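Local coordinates for inositol monophosphatase family protein (Staphylococcus aureus, PDB 5I3S) that probably hydrolyses the phosphate ester of inositol monophosphate or a related sugar phosphate, at residues Gln137-Leu142 / Ser190-Asn195; Glu130-Gly135 / Leu213-Glu218. All coordinates share one frame; numbering follows the deposited sequence.

Contact 1 of 2, residues Gln137-Leu142 / Ser190-Asn195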
ATOM      1  N   GLN A 137     -21.782  -5.406   5.166  1.00 30.82           N
ATOM      2  CA  GLN A 137     -22.088  -4.409   4.115  1.00 34.42           C
ATOM      3  C   GLN A 137     -21.822  -4.967   2.706  1.00 32.82           C
ATOM      4  O   GLN A 137     -20.725  -5.469   2.430  1.00 26.21           O
ATOM      5  CB  GLN A 137     -21.261  -3.096   4.240  1.00 35.49           C
ATOM      6  CG  GLN A 137     -21.383  -2.372   5.564  1.00 40.66           C
ATOM      7  CD  GLN A 137     -22.826  -1.980   5.930  1.00 46.60           C
ATOM      8  OE1 GLN A 137     -23.621  -1.551   5.078  1.00 44.02           O
ATOM      9  NE2 GLN A 137     -23.161  -2.128   7.207  1.00 48.22           N
ATOM     10  N   PRO A 138     -22.813  -4.829   1.809  1.00 32.82           N
ATOM     11  CA  PRO A 138     -22.647  -5.361   0.471  1.00 32.12           C
ATOM     12  C   PRO A 138     -21.722  -4.434  -0.316  1.00 30.29           C
ATOM     13  O   PRO A 138     -21.738  -3.252  -0.082  1.00 30.57           O
ATOM     14  CB  PRO A 138     -24.096  -5.388  -0.082  1.00 33.32           C
ATOM     15  CG  PRO A 138     -24.832  -4.323   0.672  1.00 34.35           C
ATOM     16  CD  PRO A 138     -24.156  -4.236   2.025  1.00 34.47           C
ATOM     17  N   LEU A 139     -20.897  -4.986  -1.193  1.00 27.74           N
ATOM     18  CA  LEU A 139     -20.094  -4.192  -2.122  1.00 26.79           C
ATOM     19  C   LEU A 139     -20.918  -3.909  -3.362  1.00 25.65           C
ATOM     20  O   LEU A 139     -21.689  -4.757  -3.774  1.00 27.78           O
ATOM     21  CB  LEU A 139     -18.860  -4.977  -2.524  1.00 26.80           C
ATOM     22  CG  LEU A 139     -17.909  -5.327  -1.387  1.00 26.97           C
ATOM     23  CD1 LEU A 139     -16.713  -6.024  -1.983  1.00 27.00           C
ATOM     24  CD2 LEU A 139     -17.468  -4.060  -0.659  1.00 26.24           C
ATOM     25  N   LYS A 140     -20.746  -2.718  -3.926  1.00 26.10           N
ATOM     26  CA  LYS A 140     -21.378  -2.276  -5.182  1.00 29.18           C
ATOM     27  C   LYS A 140     -20.647  -2.860  -6.398  1.00 28.22           C
ATOM     28  O   LYS A 140     -19.410  -3.009  -6.348  1.00 22.66           O
ATOM     29  CB  LYS A 140     -21.320  -0.744  -5.367  1.00 31.36           C
ATOM     30  CG  LYS A 140     -21.853   0.123  -4.232  1.00 36.72           C
ATOM     31  CD  LYS A 140     -23.346  -0.049  -4.018  1.00 43.15           C
ATOM     32  CE  LYS A 140     -23.712  -0.112  -2.539  1.00 49.81           C
ATOM     33  NZ  LYS A 140     -24.933  -0.950  -2.359  1.00 52.74           N
ATOM     34  N   PRO A 141     -21.402  -3.129  -7.499  1.00 28.20           N
ATOM     35  CA  PRO A 141     -20.769  -3.399  -8.773  1.00 26.25           C
ATOM     36  C   PRO A 141     -19.782  -2.320  -9.149  1.00 25.05           C
ATOM     37  O   PRO A 141     -19.851  -1.131  -8.704  1.00 21.82           O
ATOM     38  CB  PRO A 141     -21.939  -3.445  -9.763  1.00 29.07           C
ATOM     39  CG  PRO A 141     -23.092  -3.906  -8.941  1.00 28.58           C
ATOM     40  CD  PRO A 141     -22.877  -3.206  -7.616  1.00 28.82           C
ATOM     41  N   LEU A 142     -18.815  -2.776  -9.917  1.00 23.92           N
ATOM     42  CA  LEU A 142     -17.768  -1.935 -10.410  1.00 22.42           C
ATOM     43  C   LEU A 142     -18.277  -1.211 -11.636  1.00 23.05           C
ATOM     44  O   LEU A 142     -19.147  -1.699 -12.331  1.00 19.61           O
ATOM     45  CB  LEU A 142     -16.556  -2.810 -10.774  1.00 21.97           C
ATOM     46  CG  LEU A 142     -15.926  -3.598  -9.596  1.00 21.26           C
ATOM     47  CD1 LEU A 142     -14.695  -4.327 -10.070  1.00 20.37           C
ATOM     48  CD2 LEU A 142     -15.567  -2.650  -8.456  1.00 21.48           C
ATOM     49  N   SER A 190      -8.993  -5.205  -3.164  1.00 16.75           N
ATOM     50  CA  SER A 190      -8.956  -3.776  -3.488  1.00 16.70           C
ATOM     51  C   SER A 190      -9.547  -3.483  -4.849  1.00 17.35           C
ATOM     52  O   SER A 190     -10.136  -2.416  -5.059  1.00 18.22           O
ATOM     53  CB  SER A 190      -7.545  -3.233  -3.482  1.00 17.81           C
ATOM     54  OG  SER A 190      -6.966  -3.352  -2.216  1.00 17.92           O
ATOM     55  N   VAL A 191      -9.411  -4.403  -5.804  1.00 17.14           N
ATOM     56  CA  VAL A 191     -10.159  -4.219  -7.065  1.00 15.78           C
ATOM     57  C   VAL A 191     -11.670  -4.395  -6.830  1.00 14.87           C
ATOM     58  O   VAL A 191     -12.475  -3.586  -7.281  1.00 13.77           O
ATOM     59  CB  VAL A 191      -9.592  -5.071  -8.216  1.00 15.67           C
ATOM     60  CG1 VAL A 191     -10.266  -4.736  -9.554  1.00 15.31           C
ATOM     61  CG2 VAL A 191      -8.100  -4.790  -8.386  1.00 15.92           C
ATOM     62  N   ALA A 192     -12.052  -5.443  -6.127  1.00 14.86           N
ATOM     63  CA  ALA A 192     -13.456  -5.642  -5.831  1.00 16.09           C
ATOM     64  C   ALA A 192     -14.112  -4.462  -5.103  1.00 17.49           C
ATOM     65  O   ALA A 192     -15.269  -4.191  -5.384  1.00 19.83           O
ATOM     66  CB  ALA A 192     -13.690  -6.922  -5.050  1.00 16.09           C
ATOM     67  N   THR A 193     -13.398  -3.787  -4.194  1.00 17.81           N
ATOM     68  CA  THR A 193     -13.945  -2.636  -3.467  1.00 19.15           C
ATOM     69  C   THR A 193     -13.830  -1.328  -4.207  1.00 19.94           C
ATOM     70  O   THR A 193     -14.363  -0.334  -3.738  1.00 21.83           O
ATOM     71  CB  THR A 193     -13.263  -2.420  -2.081  1.00 20.18           C
ATOM     72  OG1 THR A 193     -11.852  -2.239  -2.250  1.00 22.13           O
ATOM     73  CG2 THR A 193     -13.511  -3.628  -1.140  1.00 20.03           C
ATOM     74  N   GLY A 194     -13.111  -1.286  -5.321  1.00 19.94           N
ATOM     75  CA  GLY A 194     -12.894  -0.036  -6.043  1.00 19.67           C
ATOM     76  C   GLY A 194     -11.724   0.798  -5.578  1.00 20.14           C
ATOM     77  O   GLY A 194     -11.524   1.886  -6.097  1.00 19.80           O
ATOM     78  N   ASN A 195     -10.920   0.293  -4.632  1.00 19.79           N
ATOM     79  CA  ASN A 195      -9.722   0.997  -4.194  1.00 20.12           C
ATOM     80  C   ASN A 195      -8.584   1.009  -5.228  1.00 20.28           C
ATOM     81  O   ASN A 195      -7.743   1.923  -5.222  1.00 20.36           O
ATOM     82  CB  ASN A 195      -9.223   0.452  -2.844  1.00 21.70           C
ATOM     83  CG  ASN A 195      -9.847   1.183  -1.665  1.00 25.29           C
ATOM     84  OD1 ASN A 195     -10.892   1.883  -1.801  1.00 25.76           O
ATOM     85  ND2 ASN A 195      -9.219   1.049  -0.490  1.00 25.47           N
TER
HETATM   86  O   HOH W   1     -16.993  -2.290  -5.185  1.00 24.17           O

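Contact 2 of 2, residues Glu130-Gly135 / Leu213-Glu218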
ATOM      1  N   GLU A 130     -24.655 -14.738  -4.998  1.00 35.18           N
ATOM      2  CA  GLU A 130     -25.328 -14.017  -3.894  1.00 33.56           C
ATOM      3  C   GLU A 130     -24.724 -12.680  -3.457  1.00 32.45           C
ATOM      4  O   GLU A 130     -25.115 -12.158  -2.402  1.00 30.77           O
ATOM      5  CB  GLU A 130     -25.440 -14.906  -2.670  1.00 33.62           C
ATOM      6  CG  GLU A 130     -25.909 -16.309  -2.981  1.00 36.09           C
ATOM      7  CD  GLU A 130     -26.948 -16.814  -2.020  1.00 39.68           C
ATOM      8  OE1 GLU A 130     -27.044 -16.295  -0.878  1.00 43.87           O
ATOM      9  OE2 GLU A 130     -27.666 -17.751  -2.414  1.00 43.46           O
ATOM     10  N   GLY A 131     -23.814 -12.117  -4.254  1.00 31.70           N
ATOM     11  CA  GLY A 131     -23.172 -10.830  -3.920  1.00 30.53           C
ATOM     12  C   GLY A 131     -21.969 -10.978  -3.001  1.00 29.05           C
ATOM     13  O   GLY A 131     -21.744 -12.024  -2.388  1.00 25.64           O
ATOM     14  N   ALA A 132     -21.236  -9.885  -2.899  1.00 28.78           N
ATOM     15  CA  ALA A 132     -19.993  -9.809  -2.187  1.00 29.83           C
ATOM     16  C   ALA A 132     -20.131  -8.809  -1.065  1.00 27.65           C
ATOM     17  O   ALA A 132     -20.794  -7.778  -1.204  1.00 25.64           O
ATOM     18  CB  ALA A 132     -18.866  -9.364  -3.131  1.00 30.85           C
ATOM     19  N   TYR A 133     -19.418  -9.103   0.028  1.00 28.49           N
ATOM     20  CA  TYR A 133     -19.559  -8.410   1.282  1.00 26.39           C
ATOM     21  C   TYR A 133     -18.222  -8.036   1.885  1.00 28.08           C
ATOM     22  O   TYR A 133     -17.272  -8.827   1.784  1.00 26.04           O
ATOM     23  CB  TYR A 133     -20.353  -9.312   2.259  1.00 26.86           C
ATOM     24  CG  TYR A 133     -21.800  -9.397   1.874  1.00 28.34           C
ATOM     25  CD1 TYR A 133     -22.731  -8.449   2.359  1.00 30.66           C
ATOM     26  CD2 TYR A 133     -22.254 -10.373   0.980  1.00 28.20           C
ATOM     27  CE1 TYR A 133     -24.070  -8.497   1.993  1.00 30.03           C
ATOM     28  CE2 TYR A 133     -23.583 -10.434   0.612  1.00 29.09           C
ATOM     29  CZ  TYR A 133     -24.490  -9.496   1.125  1.00 31.83           C
ATOM     30  OH  TYR A 133     -25.803  -9.533   0.755  1.00 30.81           O
ATOM     31  N   ARG A 134     -18.181  -6.838   2.512  1.00 26.51           N
ATOM     32  CA  ARG A 134     -17.186  -6.439   3.510  1.00 27.24           C
ATOM     33  C   ARG A 134     -17.894  -6.436   4.885  1.00 28.16           C
ATOM     34  O   ARG A 134     -18.719  -5.561   5.154  1.00 30.29           O
ATOM     35  CB  ARG A 134     -16.640  -5.028   3.190  1.00 29.56           C
ATOM     36  CG  ARG A 134     -15.854  -4.355   4.316  1.00 28.61           C
ATOM     37  CD  ARG A 134     -15.582  -2.898   4.032  1.00 30.99           C
ATOM     38  NE  ARG A 134     -14.339  -2.431   4.686  1.00 34.09           N
ATOM     39  CZ  ARG A 134     -14.189  -2.112   5.980  1.00 34.28           C
ATOM     40  NH1 ARG A 134     -15.189  -2.206   6.858  1.00 34.39           N
ATOM     41  NH2 ARG A 134     -13.006  -1.670   6.401  1.00 34.24           N
ATOM     42  N   GLY A 135     -17.594  -7.402   5.742  1.00 28.46           N
ATOM     43  CA  GLY A 135     -18.439  -7.657   6.913  1.00 30.11           C
ATOM     44  C   GLY A 135     -19.913  -7.968   6.593  1.00 29.75           C
ATOM     45  O   GLY A 135     -20.221  -8.952   5.903  1.00 29.01           O
ATOM     46  N   LEU A 213     -10.993 -14.083  -6.085  1.00 22.37           N
ATOM     47  CA  LEU A 213     -11.630 -14.158  -7.395  1.00 23.83           C
ATOM     48  C   LEU A 213     -13.163 -14.249  -7.321  1.00 23.48           C
ATOM     49  O   LEU A 213     -13.853 -13.650  -8.136  1.00 22.67           O
ATOM     50  CB  LEU A 213     -11.093 -15.341  -8.172  1.00 24.16           C
ATOM     51  CG  LEU A 213     -10.639 -15.023  -9.566  1.00 29.21           C
ATOM     52  CD1 LEU A 213      -9.597 -13.896  -9.664  1.00 26.81           C
ATOM     53  CD2 LEU A 213     -10.085 -16.330 -10.122  1.00 32.33           C
ATOM     54  N   VAL A 214     -13.672 -14.959  -6.322  1.00 22.36           N
ATOM     55  CA  VAL A 214     -15.133 -15.142  -6.171  1.00 22.91           C
ATOM     56  C   VAL A 214     -15.774 -13.809  -5.825  1.00 21.72           C
ATOM     57  O   VAL A 214     -16.832 -13.442  -6.379  1.00 23.45           O
ATOM     58  CB  VAL A 214     -15.463 -16.230  -5.102  1.00 24.32           C
ATOM     59  CG1 VAL A 214     -16.971 -16.431  -4.922  1.00 25.46           C
ATOM     60  CG2 VAL A 214     -14.794 -17.558  -5.465  1.00 25.35           C
ATOM     61  N   ILE A 215     -15.098 -13.059  -4.953  1.00 20.76           N
ATOM     62  CA  ILE A 215     -15.534 -11.716  -4.520  1.00 20.90           C
ATOM     63  C   ILE A 215     -15.513 -10.735  -5.713  1.00 21.45           C
ATOM     64  O   ILE A 215     -16.490 -10.023  -6.009  1.00 21.48           O
ATOM     65  CB  ILE A 215     -14.660 -11.236  -3.303  1.00 20.67           C
ATOM     66  CG1 ILE A 215     -14.912 -12.139  -2.074  1.00 20.37           C
ATOM     67  CG2 ILE A 215     -14.961  -9.797  -2.938  1.00 20.36           C
ATOM     68  CD1 ILE A 215     -13.796 -12.232  -1.064  1.00 19.64           C
ATOM     69  N   LEU A 216     -14.406 -10.730  -6.426  1.00 20.88           N
ATOM     70  CA  LEU A 216     -14.262  -9.927  -7.629  1.00 20.93           C
ATOM     71  C   LEU A 216     -15.388 -10.175  -8.597  1.00 19.98           C
ATOM     72  O   LEU A 216     -15.976  -9.256  -9.102  1.00 20.99           O
ATOM     73  CB  LEU A 216     -12.919 -10.298  -8.330  1.00 21.49           C
ATOM     74  CG  LEU A 216     -12.193  -9.380  -9.309  1.00 21.88           C
ATOM     75  CD1 LEU A 216     -11.837 -10.045 -10.622  1.00 24.46           C
ATOM     76  CD2 LEU A 216     -12.864  -8.035  -9.519  1.00 24.17           C
ATOM     77  N   TYR A 217     -15.682 -11.433  -8.870  1.00 20.65           N
ATOM     78  CA  TYR A 217     -16.666 -11.753  -9.886  1.00 22.35           C
ATOM     79  C   TYR A 217     -18.117 -11.316  -9.447  1.00 24.72           C
ATOM     80  O   TYR A 217     -18.883 -10.805 -10.282  1.00 24.63           O
ATOM     81  CB  TYR A 217     -16.556 -13.223 -10.319  1.00 23.23           C
ATOM     82  CG  TYR A 217     -15.392 -13.581 -11.294  1.00 25.38           C
ATOM     83  CD1 TYR A 217     -14.869 -12.674 -12.261  1.00 22.45           C
ATOM     84  CD2 TYR A 217     -14.895 -14.871 -11.310  1.00 26.24           C
ATOM     85  N   GLU A 218     -18.446 -11.408  -8.153  1.00 24.15           N
ATOM     86  CA  GLU A 218     -19.724 -10.870  -7.658  1.00 24.32           C
ATOM     87  C   GLU A 218     -19.935  -9.380  -7.846  1.00 24.90           C
ATOM     88  O   GLU A 218     -21.080  -8.981  -8.027  1.00 27.31           O
ATOM     89  CB  GLU A 218     -19.984 -11.243  -6.222  1.00 23.48           C
ATOM     90  CG  GLU A 218     -20.193 -12.723  -6.062  1.00 26.52           C
ATOM     91  CD  GLU A 218     -21.409 -13.252  -6.854  1.00 27.51           C
ATOM     92  OE1 GLU A 218     -22.548 -12.748  -6.643  1.00 26.58           O
ATOM     93  OE2 GLU A 218     -21.220 -14.193  -7.657  1.00 29.08           O
TER

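Contact 1 of 2, residues Gln137-Leu142 / Ser190-Asn195
Leu142 and Leu139 reach from the extended chain that follows strand 137-138 to the last turn of helix 184-193, and Leu142 packs the closer of the two. Its CD2 sits over two carbonyl oxygens at the helix end, 3.4 Å from Val191 O and 3.4 Å from Ala192 O, while CD1 turns toward the valine, 4.5 Å from Val191 CG1. With CG anti to the carbonyl carbon (chi1 -62°), the isobutyl group leans in although the CB of Leu142 does not point at the helix. Val219 lies against both leucines and Ala192, closing the apolar part of the patch. Leu139 makes a looser fit: both its methyls face Thr193 CG2 from one side, CD2 at 4.0 Å and CD1 at 4.1 Å. No direct hydrogen bond joins the segments. Between the leucines a water bridges the backbones instead, donating to Ala192 O at 2.6 Å and to Lys140 O at 2.8 Å, so a helix-end carbonyl gains a partner. On the solvent side, the Lys140 chain leads away from the helix. Gly194, at positive phi (86°), ends the helix: its N bonds to Val191 O and Asn195 N bonds weakly to Ser190 O, together a Schellman motif.

Contact 2 of 2, residues Glu130-Gly135 / Leu213-Glu218
Glu218 OE1 accepts the N-H of Gly131 at 2.8 Å, with an N-H...O angle of 152°, and is met on its anti side, 34° out of the carboxylate plane. The other oxygen, OE2, takes the N-H of Gly129, so one carboxylate grips two backbone amides of the turn joining strands 122-127 and 132-134. This is helix-on-sheet packing: the C-terminal end of helix 206-218 lies against the edge region of the seven-stranded mixed sheet in the sugar phosphatase fold. Glu130 N also lies near OE1, but its angle is too poor for a bond. Two bonds to separate oxygens should fix the rotation of the carboxylate, and these amides would probably favour its charged form. The Glu218 chain bends at chi2 (-61°), folding the acid back along the turn and laying CG beside the Gly131 peptide, 3.9 Å from Gly131 C. Gly131 itself has positive phi, and its backbone passes close to the helix, its CA 5.1 Å from Glu218 CA. Past the carboxylate, toward Ile215, the contact becomes apolar. The methyl of Ala132 points at the helix and enters the angle between Ile215 and Glu218, one turn apart; the isoleucine continues onto Tyr124 and Ala126 of the adjacent strand. Ala132 CB rests 3.8 Å from Glu218 CB and 3.9 Å from Ile215 CG2.

Contacts 1 and 2 are neighbours, their centres about 8 Å apart, and they meet in two places. On the sheet side, Leu139 N lies 2.8 Å from Ala132 O, a probable hydrogen bond continuing the pairing of strand 132-134 with the outermost strand 137-138, and Pro138 CA packs 3.6 Å from Tyr133 CD1. On the helix side, Ala192 CB touches Ile215 CG2 at 3.8 Å, so helices 184-193 and 206-218 are in direct contact. Strand 132-134 and its preceding turn pack on helix 206-218, and the chain leaving strand 137-138 packs on the end of helix 184-193. No ligand or metal takes part in either contact; at the end of segment 190-195, Asn195 bonds to Gln94 and Glu96 of the second subunit.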